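Local coordinates for protein putative tryptophan halogenase (Xanthomonas campestris pv. campestris, PDB 6Y1W) that is a flavin-dependent halogenase that probably binds FAD and probably has a monooxygenase-type activity, at residues Val16-Ile21 against Gln42-Leu47; Gly188-Val193 against Leu205-Gly210; Ser199-Ala204 against Trp329-Val334; Gly215-Asp220 against Thr364-Ile369. One frame throughout, in Å; residues are numbered along the deposited sequence. Where two conformers were deposited one is given.

Interaction 1 (Val16-Ile21 against Gln42-Leu47); sequences VRRVVI and QLQITL
The backbone O of Arg17 is gripped twice: by the N-H of Gln44 and, less closely, by a water that also donates to Gln42 O. The N-H of Gln44 reaches Arg17 O at 2.9 Å. The ladder then climbs through Val19 and Thr46 to Ile21. Val19 N meets Gln44 O at 2.8 Å, and Ile21 N meets Thr46 O at 2.8 Å with an N-H...O angle of 171°. The strands run parallel, 4.7 Å apart at their axes and 14° from exact alignment.

Val19, Ile21, Ile45 and Leu47 share one face of the sheet. Ile21 bridges two neighbours there. Its CD1 lies 3.9 Å from Ile45 CG2, and its CG2 lies 3.8 Å from Leu47 CD1. Having CG1 anti to the carbonyl carbon (chi1 -62°) sends these two branches to different partners. Leu43 CD1 meets Val19 CG2 at 3.8 Å. Leu35 of helix 25-39 packs on Val19, Leu43 and Ile45.

On the face of Val20 and Thr46, Gln44 in the conformer given runs beside the aliphatic part of Arg18. The guanidinium of Arg18 turns to salt bridges with Asp216 and Glu214. Strand 18-22, helix 25-39 and strand 44-49 form the beta-alpha-beta unit of a Rossmann-type nucleotide-binding fold, whose glycine-rich turn is predicted to bind FAD.

Interaction 2 (Gly188-Val193 against Leu205-Gly210); sequences GRIGSV and LVLDDG. With BU9 (Meso-2,3-Butanediol), chain M.
Strands 190-193 and 205-207 pair antiparallel with a classic beta bulge, in which Gly191 and Ser192 both face Val206. Val206 O accepts from both N-H groups, at 2.7 Å from Gly191 N and 3.0 Å from Ser192 N. Both donors lie in its carbonyl plane. Val206 N returns a bond to Ser192 O, and Asp208 N bonds to Arg189 O at 2.8 Å.

Ile190 reaches Leu205 with its end, CD1 to CD1 at 3.7 Å, and Leu207 with CG1. Its backbone N gives a straight bond to O06 of the bound meso-2,3-butanediol, 3.0 Å long at 171°. Gly188, Arg189 and Ile190 all help line the pocket of this diol. Ser192 OG lies 3.4 Å from Val206 CB. Asp208 lies alongside Arg189, with OD2 3.3 Å from CB of the arginine. The charged ends do not pair: Arg189 NH1 bonds to Ser50 OG instead. Asp208 OD1 comes 3.3 Å from Gly191 CA. A type I turn then carries the chain from Leu207 to Gly210.

This hairpin extends the sheet beyond strand 44-49, with Val48 touching Ile190 and Leu207. Helix 227-232 packs over Ile190, Val193 and Leu205 through Leu227 and Leu228.

Interaction 3 (Ser199-Ala204 against Trp329-Val334); sequences SGDIAA and WEKNCV
The start of strand 202-204 passes the type II' turn Glu330-Cys333, which joins strands 329-330 and 333-335, and the two backbones stay apart, with 5.8 Å between the CA atoms of Asp201 and Lys331. The turn's side chains close the gap.

The amide of Asn332 holds both polar backbone atoms of Ile202. OD1 accepts from Ile202 N at 2.8 Å, with the donor tilted 17° from the carbonyl plane. ND2 gives to Ile202 O at 2.9 Å, on a lone pair and within the plane of the amide. Asp201 stacks its carboxylate on this amide, the planes 30° apart.

Lys331 crosses Asp201 and runs on past Gly200. Its CB lies 3.5 Å from Asp201 OD1, and its CE lies 3.4 Å from Ser199 O. Ile202 CD1 meets Cys333 CB at 3.8 Å, and Leu228 packs on both residues.

Asn332 ND2 also bonds to Asp216 O. One side chain thus ties two backbone segments to the turn. One accepted and two donated bonds hold the amide and fix its rotation. The two to Ile202 satisfy its N-H and C=O much as a neighbouring strand would.

Interaction 4 (Gly215-Asp220 against Thr364-Ile369); sequences GDLFLD and TFPQVI
Leu217 meets Phe365 and Ile369 with different methyls. CD2 goes to the phenyl ring and CD1 to the isoleucine. CG stands anti to the backbone N (chi1 175°), and the branch beyond it spreads the two methyls between these partners.

CD2 lies 3.9 Å from Phe365 CE1 and equally close to CZ. The methyl thus sits by one C-C bond of the ring and approaches it obliquely. The leucine and phenylalanine side chains pass at a slant rather than lying alongside each other. Pro366 follows in the chain, and its CD lies over one face of the same ring, toward the rim. Pro366 CG is a looser neighbour of Leu217, 4.5 Å from CD2.

Ile369 comes in with its end. Its CD1 lies 4.0 Å from Leu217 CD1. The same methyl is 3.8 Å from Asp216 O, the carbonyl just before Leu217. That oxygen is already engaged by the turn at Asn332, so the methyl packs beside a polar atom that has a partner.

The contact is apolar between the two segments. The Asp216 carboxylate serves Arg18 and Arg17 N instead. Leu35 and Leu39 of helix 25-39 also touch Phe365, as does Pro461 of the second subunit.

Strand 217-220 lies between strands 18-22 and 333-335 in the sheet. The loop joining helices 350-363 and 371-397 packs against its start. This is hydrophobic packing of a connecting loop on the beginning of a parallel strand in the Rossmann-type sheet.

How the interactions relate
All four contacts reach one mixed sheet. Interactions 1 and 4 are neighbours in it, 8 Å between centres. Val20 O meets Leu219 N at 2.8 Å, a probable hydrogen bond. Of interaction 3, only segment 329-334 pairs beside strand 217-220, where Asn332 O and Phe218 N make a similar pair. Interaction 3 joins that segment to strand 202-207, which interaction 2 also uses. Interaction 4 is buried, while the other three are partly buried. The chemistry differs with place in the sheet: regular parallel ladder in interaction 1, bulged antiparallel pairing beside a ligand in interaction 2, side-chain amide bonding in interaction 3, and apolar packing in interaction 4.

Interaction 1 (Val16-Ile21 against Gln42-Leu47)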
loop_
_atom_site.group_PDB
_atom_site.type_symbol
_atom_site.label_atom_id
_atom_site.label_comp_id
_atom_site.label_asym_id
_atom_site.label_seq_id
_atom_site.Cartn_x
_atom_site.Cartn_y
_atom_site.Cartn_z
ATOM N N VAL A 16 -21.287 22.151 -3.824
ATOM C CA VAL A 16 -20.522 22.655 -2.687
ATOM C C VAL A 16 -19.734 23.877 -3.144
ATOM O O VAL A 16 -18.789 23.753 -3.926
ATOM C CB VAL A 16 -19.596 21.575 -2.118
ATOM C CG1 VAL A 16 -18.760 22.179 -1.009
ATOM C CG2 VAL A 16 -20.473 20.389 -1.592
ATOM N N ARG A 17 -20.150 25.070 -2.676
ATOM C CA ARG A 17 -19.495 26.324 -3.013
ATOM C C ARG A 17 -19.021 27.104 -1.815
ATOM O O ARG A 17 -18.197 28.006 -1.985
ATOM C CB ARG A 17 -20.450 27.235 -3.817
ATOM C CG ARG A 17 -20.688 26.755 -5.228
ATOM C CD ARG A 17 -19.413 26.779 -6.077
ATOM N NE ARG A 17 -18.923 25.424 -6.336
ATOM C CZ ARG A 17 -19.375 24.628 -7.305
ATOM N NH1 ARG A 17 -18.877 23.404 -7.441
ATOM N NH2 ARG A 17 -20.326 25.047 -8.131
ATOM N N ARG A 18 -19.545 26.824 -0.621
ATOM C CA ARG A 18 -19.199 27.565 0.584
ATOM C C ARG A 18 -18.739 26.555 1.623
ATOM O O ARG A 18 -19.474 25.609 1.942
ATOM C CB ARG A 18 -20.392 28.385 1.113
ATOM C CG ARG A 18 -20.952 29.416 0.093
ATOM C CD ARG A 18 -22.365 29.896 0.475
ATOM N NE ARG A 18 -23.236 28.741 0.670
ATOM C CZ ARG A 18 -24.465 28.787 1.167
ATOM N NH1 ARG A 18 -25.001 29.957 1.504
ATOM N NH2 ARG A 18 -25.157 27.657 1.327
ATOM N N VAL A 19 -17.525 26.742 2.131
ATOM C CA VAL A 19 -16.964 25.874 3.166
ATOM C C VAL A 19 -16.772 26.701 4.423
ATOM O O VAL A 19 -16.159 27.774 4.383
ATOM C CB VAL A 19 -15.634 25.243 2.736
ATOM C CG1 VAL A 19 -15.064 24.339 3.861
ATOM C CG2 VAL A 19 -15.807 24.437 1.447
ATOM N N VAL A 20 -17.285 26.195 5.540
ATOM C CA VAL A 20 -17.184 26.897 6.813
ATOM C C VAL A 20 -16.340 26.025 7.750
ATOM O O VAL A 20 -16.659 24.848 7.954
ATOM C CB VAL A 20 -18.567 27.178 7.413
ATOM C CG1 VAL A 20 -18.406 27.783 8.787
ATOM C CG2 VAL A 20 -19.347 28.112 6.484
ATOM N N ILE A 21 -15.272 26.593 8.291
ATOM C CA ILE A 21 -14.353 25.896 9.204
ATOM C C ILE A 21 -14.641 26.405 10.609
ATOM O O ILE A 21 -14.512 27.601 10.891
ATOM C CB ILE A 21 -12.891 26.158 8.807
ATOM C CG1 ILE A 21 -12.665 25.609 7.398
ATOM C CG2 ILE A 21 -11.910 25.465 9.792
ATOM C CD1 ILE A 21 -11.332 26.002 6.762
ATOM N N GLN A 42 -12.478 28.823 -6.369
ATOM C CA GLN A 42 -13.814 28.321 -6.646
ATOM C C GLN A 42 -14.702 28.272 -5.430
ATOM O O GLN A 42 -15.913 28.120 -5.586
ATOM C CB GLN A 42 -13.744 26.881 -7.207
ATOM C CG GLN A 42 -12.963 26.801 -8.455
ATOM C CD GLN A 42 -13.029 25.472 -9.179
ATOM O OE1 GLN A 42 -12.825 25.452 -10.384
ATOM N NE2 GLN A 42 -13.274 24.359 -8.461
ATOM N N LEU A 43 -14.148 28.392 -4.232
ATOM C CA LEU A 43 -14.932 28.256 -3.018
ATOM C C LEU A 43 -14.890 29.536 -2.212
ATOM O O LEU A 43 -13.885 30.248 -2.203
ATOM C CB LEU A 43 -14.386 27.115 -2.131
ATOM C CG LEU A 43 -14.324 25.720 -2.734
ATOM C CD1 LEU A 43 -13.629 24.858 -1.689
ATOM C CD2 LEU A 43 -15.707 25.199 -2.989
ATOM N N GLN A 44 -15.971 29.810 -1.509
ATOM C CA GLN A 44 -15.952 30.804 -0.446
ATOM C C GLN A 44 -15.627 30.066 0.842
ATOM O O GLN A 44 -16.383 29.184 1.252
ATOM C CB GLN A 44 -17.294 31.525 -0.327
ATOM C CG GLN A 44 -17.302 32.568 0.806
ATOM C CD GLN A 44 -18.640 33.261 0.966
ATOM O OE1 GLN A 44 -19.581 33.019 0.197
ATOM N NE2 GLN A 44 -18.733 34.139 1.967
ATOM N N ILE A 45 -14.497 30.406 1.448
ATOM C CA ILE A 45 -14.023 29.705 2.637
ATOM C C ILE A 45 -14.023 30.675 3.797
ATOM O O ILE A 45 -13.358 31.720 3.733
ATOM C CB ILE A 45 -12.623 29.122 2.430
ATOM C CG1 ILE A 45 -12.609 28.248 1.189
ATOM C CG2 ILE A 45 -12.185 28.322 3.696
ATOM C CD1 ILE A 45 -11.212 27.969 0.614
ATOM N N THR A 46 -14.733 30.310 4.867
ATOM C CA THR A 46 -14.836 31.118 6.073
ATOM C C THR A 46 -14.370 30.308 7.266
ATOM O O THR A 46 -14.776 29.154 7.416
ATOM C CB THR A 46 -16.280 31.546 6.280
ATOM O OG1 THR A 46 -16.723 32.267 5.102
ATOM C CG2 THR A 46 -16.433 32.363 7.566
ATOM N N LEU A 47 -13.540 30.912 8.126
ATOM C CA LEU A 47 -13.105 30.267 9.367
ATOM C C LEU A 47 -13.573 31.112 10.543
ATOM O O LEU A 47 -13.349 32.331 10.563
ATOM C CB LEU A 47 -11.572 30.089 9.410
ATOM C CG LEU A 47 -11.042 29.244 10.588
ATOM C CD1 LEU A 47 -9.723 28.609 10.171
ATOM C CD2 LEU A 47 -10.852 30.081 11.883
HETATM O O HOH W 1 -18.103 30.100 -4.414
#

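Interaction 2 (Gly188-Val193 against Leu205-Gly210)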
loop_
_atom_site.group_PDB
_atom_site.type_symbol
_atom_site.label_atom_id
_atom_site.label_comp_id
_atom_site.label_asym_id
_atom_site.label_seq_id
_atom_site.Cartn_x
_atom_site.Cartn_y
_atom_site.Cartn_z
ATOM N N GLY A 188 -15.101 35.177 16.876
ATOM C CA GLY A 188 -16.283 35.095 17.707
ATOM C C GLY A 188 -16.527 33.702 18.234
ATOM O O GLY A 188 -15.776 32.760 17.974
ATOM N N ARG A 189 -17.633 33.587 18.954
ATOM C CA ARG A 189 -18.012 32.323 19.554
ATOM C C ARG A 189 -19.324 31.840 18.970
ATOM O O ARG A 189 -20.304 32.589 18.886
ATOM C CB ARG A 189 -18.131 32.450 21.079
ATOM C CG ARG A 189 -16.816 32.815 21.726
ATOM C CD ARG A 189 -16.977 33.265 23.168
ATOM N NE ARG A 189 -16.790 32.176 24.130
ATOM C CZ ARG A 189 -15.700 31.415 24.231
ATOM N NH1 ARG A 189 -14.657 31.605 23.434
ATOM N NH2 ARG A 189 -15.647 30.458 25.150
ATOM N N ILE A 190 -19.358 30.553 18.676
ATOM C CA ILE A 190 -20.543 29.930 18.106
ATOM C C ILE A 190 -21.557 29.741 19.234
ATOM O O ILE A 190 -21.272 29.079 20.235
ATOM C CB ILE A 190 -20.190 28.592 17.439
ATOM C CG1 ILE A 190 -19.220 28.805 16.278
ATOM C CG2 ILE A 190 -21.427 27.910 16.904
ATOM C CD1 ILE A 190 -18.663 27.502 15.752
ATOM N N GLY A 191 -22.731 30.346 19.083
ATOM C CA GLY A 191 -23.802 30.190 20.055
ATOM C C GLY A 191 -24.759 29.050 19.754
ATOM O O GLY A 191 -25.290 28.425 20.679
ATOM N N SER A 192 -24.999 28.766 18.475
ATOM C CA SER A 192 -25.851 27.641 18.113
ATOM C C SER A 192 -25.529 27.175 16.696
ATOM O O SER A 192 -24.920 27.899 15.901
ATOM C CB SER A 192 -27.332 28.000 18.254
ATOM O OG SER A 192 -27.714 29.006 17.343
ATOM N N VAL A 193 -25.919 25.932 16.412
ATOM C CA VAL A 193 -25.760 25.315 15.104
ATOM C C VAL A 193 -27.145 24.977 14.576
ATOM O O VAL A 193 -27.911 24.278 15.250
ATOM C CB VAL A 193 -24.888 24.055 15.193
ATOM C CG1 VAL A 193 -24.643 23.475 13.817
ATOM C CG2 VAL A 193 -23.578 24.381 15.912
ATOM N N LEU A 205 -23.926 28.317 11.102
ATOM C CA LEU A 205 -23.533 28.605 12.470
ATOM C C LEU A 205 -24.113 29.958 12.855
ATOM O O LEU A 205 -24.291 30.840 12.002
ATOM C CB LEU A 205 -22.014 28.644 12.649
ATOM C CG LEU A 205 -21.239 27.475 12.035
ATOM C CD1 LEU A 205 -19.757 27.763 12.202
ATOM C CD2 LEU A 205 -21.614 26.121 12.667
ATOM N N VAL A 206 -24.477 30.093 14.127
ATOM C CA VAL A 206 -24.943 31.366 14.660
ATOM C C VAL A 206 -24.021 31.776 15.795
ATOM O O VAL A 206 -23.879 31.035 16.778
ATOM C CB VAL A 206 -26.404 31.300 15.127
ATOM C CG1 VAL A 206 -26.831 32.692 15.586
ATOM C CG2 VAL A 206 -27.304 30.816 13.988
ATOM N N LEU A 207 -23.382 32.942 15.655
ATOM C CA LEU A 207 -22.449 33.424 16.663
ATOM C C LEU A 207 -23.189 34.078 17.828
ATOM O O LEU A 207 -24.393 34.347 17.770
ATOM C CB LEU A 207 -21.455 34.427 16.068
ATOM C CG LEU A 207 -20.668 33.933 14.843
ATOM C CD1 LEU A 207 -19.590 34.927 14.445
ATOM C CD2 LEU A 207 -20.057 32.562 15.097
ATOM N N ASP A 208 -22.429 34.383 18.884
ATOM C CA ASP A 208 -23.047 34.966 20.069
ATOM C C ASP A 208 -23.639 36.344 19.803
ATOM O O ASP A 208 -24.520 36.774 20.549
ATOM C CB ASP A 208 -22.015 35.090 21.194
ATOM C CG ASP A 208 -21.759 33.779 21.905
ATOM O OD1 ASP A 208 -22.534 32.813 21.695
ATOM O OD2 ASP A 208 -20.779 33.724 22.683
ATOM N N ASP A 209 -23.251 37.006 18.715
ATOM C CA ASP A 209 -23.793 38.312 18.367
ATOM C C ASP A 209 -24.901 38.217 17.335
ATOM O O ASP A 209 -25.334 39.246 16.807
ATOM C CB ASP A 209 -22.676 39.233 17.862
ATOM C CG ASP A 209 -22.001 38.710 16.594
ATOM O OD1 ASP A 209 -22.535 37.770 15.961
ATOM O OD2 ASP A 209 -20.921 39.233 16.233
ATOM N N GLY A 210 -25.346 37.008 17.007
ATOM C CA GLY A 210 -26.405 36.842 16.044
ATOM C C GLY A 210 -25.950 36.655 14.618
ATOM O O GLY A 210 -26.796 36.434 13.743
HETATM C C03 BU9 M . -15.280 27.248 20.012
HETATM C C04 BU9 M . -15.724 28.645 19.555
HETATM O O06 BU9 M . -17.097 28.601 19.265
HETATM C C05 BU9 M . -14.928 29.114 18.327
HETATM C C01 BU9 M . -13.421 29.030 18.599
HETATM O O6 BU9 M . -15.239 28.337 17.190
HETATM O O HOH W 2 -19.687 35.994 18.821
#

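Interaction 3 (Ser199-Ala204 against Trp329-Val334)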
loop_
_atom_site.group_PDB
_atom_site.type_symbol
_atom_site.label_atom_id
_atom_site.label_comp_id
_atom_site.label_asym_id
_atom_site.label_seq_id
_atom_site.Cartn_x
_atom_site.Cartn_y
_atom_site.Cartn_z
ATOM N N SER A 199 -33.081 16.999 6.130
ATOM C CA SER A 199 -31.913 16.138 5.948
ATOM C C SER A 199 -31.114 15.936 7.227
ATOM O O SER A 199 -30.357 14.961 7.340
ATOM C CB SER A 199 -30.994 16.729 4.874
ATOM O OG SER A 199 -30.573 18.011 5.291
ATOM N N GLY A 200 -31.239 16.842 8.176
ATOM C CA GLY A 200 -30.317 16.842 9.283
ATOM C C GLY A 200 -28.971 17.462 8.969
ATOM O O GLY A 200 -28.154 17.597 9.885
ATOM N N ASP A 201 -28.720 17.867 7.724
ATOM C CA ASP A 201 -27.433 18.500 7.416
ATOM C C ASP A 201 -27.255 19.775 8.224
ATOM O O ASP A 201 -28.222 20.436 8.609
ATOM C CB ASP A 201 -27.322 18.863 5.936
ATOM C CG ASP A 201 -27.279 17.677 5.048
ATOM O OD1 ASP A 201 -27.226 16.541 5.550
ATOM O OD2 ASP A 201 -27.335 17.884 3.824
ATOM N N ILE A 202 -25.995 20.140 8.480
ATOM C CA ILE A 202 -25.748 21.448 9.068
ATOM C C ILE A 202 -26.101 22.528 8.048
ATOM O O ILE A 202 -25.702 22.457 6.881
ATOM C CB ILE A 202 -24.289 21.582 9.513
ATOM C CG1 ILE A 202 -23.958 20.470 10.503
ATOM C CG2 ILE A 202 -24.054 22.999 10.090
ATOM C CD1 ILE A 202 -22.542 20.474 10.953
ATOM N N ALA A 203 -26.840 23.547 8.489
ATOM C CA ALA A 203 -27.217 24.659 7.617
ATOM C C ALA A 203 -26.409 25.932 7.859
ATOM O O ALA A 203 -26.063 26.631 6.898
ATOM C CB ALA A 203 -28.710 24.977 7.782
ATOM N N ALA A 204 -26.097 26.258 9.112
ATOM C CA ALA A 204 -25.421 27.513 9.404
ATOM C C ALA A 204 -24.919 27.480 10.831
ATOM O O ALA A 204 -25.443 26.745 11.673
ATOM C CB ALA A 204 -26.353 28.721 9.220
ATOM N N TRP A 329 -16.633 11.652 8.767
ATOM C CA TRP A 329 -17.440 12.433 7.837
ATOM C C TRP A 329 -18.874 11.976 8.051
ATOM O O TRP A 329 -19.189 10.799 7.837
ATOM C CB TRP A 329 -17.010 12.190 6.394
ATOM C CG TRP A 329 -17.654 13.125 5.368
ATOM C CD1 TRP A 329 -18.810 13.830 5.494
ATOM C CD2 TRP A 329 -17.126 13.429 4.087
ATOM N NE1 TRP A 329 -19.050 14.558 4.345
ATOM C CE2 TRP A 329 -18.041 14.320 3.457
ATOM C CE3 TRP A 329 -15.988 13.027 3.395
ATOM C CZ2 TRP A 329 -17.824 14.834 2.197
ATOM C CZ3 TRP A 329 -15.778 13.526 2.093
ATOM C CH2 TRP A 329 -16.712 14.414 1.514
ATOM N N GLU A 330 -19.722 12.897 8.487
ATOM C CA GLU A 330 -21.134 12.593 8.738
ATOM C C GLU A 330 -21.935 13.681 8.046
ATOM O O GLU A 330 -21.734 14.862 8.339
ATOM C CB GLU A 330 -21.409 12.555 10.246
ATOM C CG GLU A 330 -22.875 12.449 10.639
ATOM C CD GLU A 330 -23.351 11.031 10.629
ATOM O OE1 GLU A 330 -22.555 10.140 10.261
ATOM O OE2 GLU A 330 -24.529 10.813 10.981
ATOM N N LYS A 331 -22.835 13.281 7.134
ATOM C CA LYS A 331 -23.629 14.251 6.374
ATOM C C LYS A 331 -22.680 15.264 5.727
ATOM O O LYS A 331 -21.813 14.865 4.962
ATOM C CB LYS A 331 -24.668 14.931 7.262
ATOM C CG LYS A 331 -25.623 13.918 7.981
ATOM C CD LYS A 331 -26.889 14.581 8.533
ATOM C CE LYS A 331 -27.873 13.530 9.081
ATOM N NZ LYS A 331 -27.888 12.366 8.178
ATOM N N ASN A 332 -22.846 16.559 5.994
ATOM C CA ASN A 332 -21.988 17.569 5.370
ATOM C C ASN A 332 -20.960 18.144 6.345
ATOM O O ASN A 332 -20.569 19.309 6.227
ATOM C CB ASN A 332 -22.812 18.703 4.743
ATOM C CG ASN A 332 -23.586 19.532 5.775
ATOM O OD1 ASN A 332 -23.924 19.068 6.858
ATOM N ND2 ASN A 332 -23.839 20.783 5.446
ATOM N N CYS A 333 -20.487 17.317 7.272
ATOM C CA CYS A 333 -19.518 17.714 8.285
ATOM C C CYS A 333 -18.329 16.751 8.284
ATOM O O CYS A 333 -18.509 15.530 8.316
ATOM C CB CYS A 333 -20.183 17.720 9.669
ATOM S SG CYS A 333 -19.040 18.154 11.008
ATOM N N VAL A 334 -17.114 17.299 8.208
ATOM C CA VAL A 334 -15.886 16.498 8.323
ATOM C C VAL A 334 -15.166 16.952 9.580
ATOM O O VAL A 334 -14.824 18.140 9.713
ATOM C CB VAL A 334 -14.984 16.642 7.080
ATOM C CG1 VAL A 334 -13.709 15.847 7.262
ATOM C CG2 VAL A 334 -15.699 16.153 5.808
#

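Interaction 4 (Gly215-Asp220 against Thr364-Ile369)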
loop_
_atom_site.group_PDB
_atom_site.type_symbol
_atom_site.label_atom_id
_atom_site.label_comp_id
_atom_site.label_asym_id
_atom_site.label_seq_id
_atom_site.Cartn_x
_atom_site.Cartn_y
_atom_site.Cartn_z
ATOM N N GLY A 215 -23.360 27.650 5.068
ATOM C CA GLY A 215 -22.359 26.940 4.288
ATOM C C GLY A 215 -22.920 25.658 3.724
ATOM O O GLY A 215 -24.022 25.215 4.069
ATOM N N ASP A 216 -22.129 25.053 2.840
ATOM C CA ASP A 216 -22.478 23.780 2.222
ATOM C C ASP A 216 -21.736 22.614 2.854
ATOM O O ASP A 216 -22.262 21.500 2.896
ATOM C CB ASP A 216 -22.175 23.819 0.716
ATOM C CG ASP A 216 -22.881 24.974 0.023
ATOM O OD1 ASP A 216 -24.097 25.156 0.268
ATOM O OD2 ASP A 216 -22.210 25.729 -0.721
ATOM N N LEU A 217 -20.510 22.848 3.277
ATOM C CA LEU A 217 -19.666 21.825 3.879
ATOM C C LEU A 217 -19.025 22.487 5.075
ATOM O O LEU A 217 -18.585 23.630 4.975
ATOM C CB LEU A 217 -18.606 21.334 2.908
ATOM C CG LEU A 217 -17.586 20.353 3.465
ATOM C CD1 LEU A 217 -18.235 18.963 3.626
ATOM C CD2 LEU A 217 -16.434 20.287 2.457
ATOM N N PHE A 218 -18.992 21.779 6.189
ATOM C CA PHE A 218 -18.517 22.316 7.447
ATOM C C PHE A 218 -17.372 21.443 7.922
ATOM O O PHE A 218 -17.518 20.223 7.976
ATOM C CB PHE A 218 -19.624 22.328 8.506
ATOM C CG PHE A 218 -20.712 23.351 8.194
ATOM C CD1 PHE A 218 -21.694 23.064 7.268
ATOM C CD2 PHE A 218 -20.671 24.622 8.779
ATOM C CE1 PHE A 218 -22.650 24.007 6.960
ATOM C CE2 PHE A 218 -21.632 25.562 8.489
ATOM C CZ PHE A 218 -22.628 25.256 7.592
ATOM N N LEU A 219 -16.271 22.060 8.311
ATOM C CA LEU A 219 -15.179 21.298 8.917
ATOM C C LEU A 219 -15.184 21.551 10.417
ATOM O O LEU A 219 -15.078 22.707 10.858
ATOM C CB LEU A 219 -13.829 21.704 8.331
ATOM C CG LEU A 219 -13.742 21.691 6.791
ATOM C CD1 LEU A 219 -12.290 21.997 6.344
ATOM C CD2 LEU A 219 -14.282 20.386 6.210
ATOM N N ASP A 220 -15.270 20.478 11.216
ATOM C CA ASP A 220 -15.287 20.633 12.677
ATOM C C ASP A 220 -13.858 20.564 13.201
ATOM O O ASP A 220 -13.250 19.491 13.253
ATOM C CB ASP A 220 -16.144 19.558 13.342
ATOM C CG ASP A 220 -16.390 19.863 14.796
ATOM O OD1 ASP A 220 -15.648 20.719 15.361
ATOM O OD2 ASP A 220 -17.272 19.234 15.398
ATOM N N THR A 364 -10.820 13.716 -2.318
ATOM C CA THR A 364 -12.192 13.300 -2.603
ATOM C C THR A 364 -13.137 14.491 -2.542
ATOM O O THR A 364 -14.313 14.363 -2.181
ATOM C CB THR A 364 -12.650 12.197 -1.649
ATOM O OG1 THR A 364 -13.932 11.701 -2.072
ATOM C CG2 THR A 364 -12.750 12.733 -0.251
ATOM N N PHE A 365 -12.639 15.677 -2.933
ATOM C CA PHE A 365 -13.391 16.879 -2.638
ATOM C C PHE A 365 -14.710 16.885 -3.411
ATOM O O PHE A 365 -14.722 16.579 -4.604
ATOM C CB PHE A 365 -12.615 18.183 -2.925
ATOM C CG PHE A 365 -13.220 19.344 -2.193
ATOM C CD1 PHE A 365 -12.948 19.540 -0.836
ATOM C CD2 PHE A 365 -14.202 20.119 -2.788
ATOM C CE1 PHE A 365 -13.583 20.545 -0.135
ATOM C CE2 PHE A 365 -14.817 21.135 -2.076
ATOM C CZ PHE A 365 -14.517 21.332 -0.752
ATOM N N PRO A 366 -15.828 17.185 -2.760
ATOM C CA PRO A 366 -17.133 16.999 -3.416
ATOM C C PRO A 366 -17.435 18.142 -4.381
ATOM O O PRO A 366 -17.241 19.323 -4.057
ATOM C CB PRO A 366 -18.127 17.010 -2.242
ATOM C CG PRO A 366 -17.403 17.874 -1.158
ATOM C CD PRO A 366 -15.953 17.430 -1.308
ATOM N N GLN A 367 -17.893 17.775 -5.581
ATOM C CA GLN A 367 -18.813 18.667 -6.296
ATOM C C GLN A 367 -20.162 18.678 -5.595
ATOM O O GLN A 367 -20.739 19.743 -5.329
ATOM C CB GLN A 367 -19.008 18.217 -7.742
ATOM C CG GLN A 367 -17.778 18.138 -8.557
ATOM C CD GLN A 367 -17.436 19.448 -9.246
ATOM O OE1 GLN A 367 -17.998 20.536 -8.916
ATOM N NE2 GLN A 367 -16.495 19.370 -10.190
ATOM N N VAL A 368 -20.707 17.497 -5.339
ATOM C CA VAL A 368 -21.891 17.308 -4.509
ATOM C C VAL A 368 -21.514 16.244 -3.495
ATOM O O VAL A 368 -20.648 15.410 -3.766
ATOM C CB VAL A 368 -23.150 16.865 -5.312
ATOM C CG1 VAL A 368 -23.517 17.901 -6.389
ATOM C CG2 VAL A 368 -22.952 15.450 -5.915
ATOM N N ILE A 369 -22.094 16.328 -2.302
ATOM C CA ILE A 369 -21.783 15.352 -1.256
ATOM C C ILE A 369 -22.603 14.102 -1.525
ATOM O O ILE A 369 -23.803 14.189 -1.801
ATOM C CB ILE A 369 -22.051 15.939 0.137
ATOM C CG1 ILE A 369 -21.079 17.101 0.382
ATOM C CG2 ILE A 369 -21.819 14.877 1.231
ATOM C CD1 ILE A 369 -21.468 18.001 1.530
#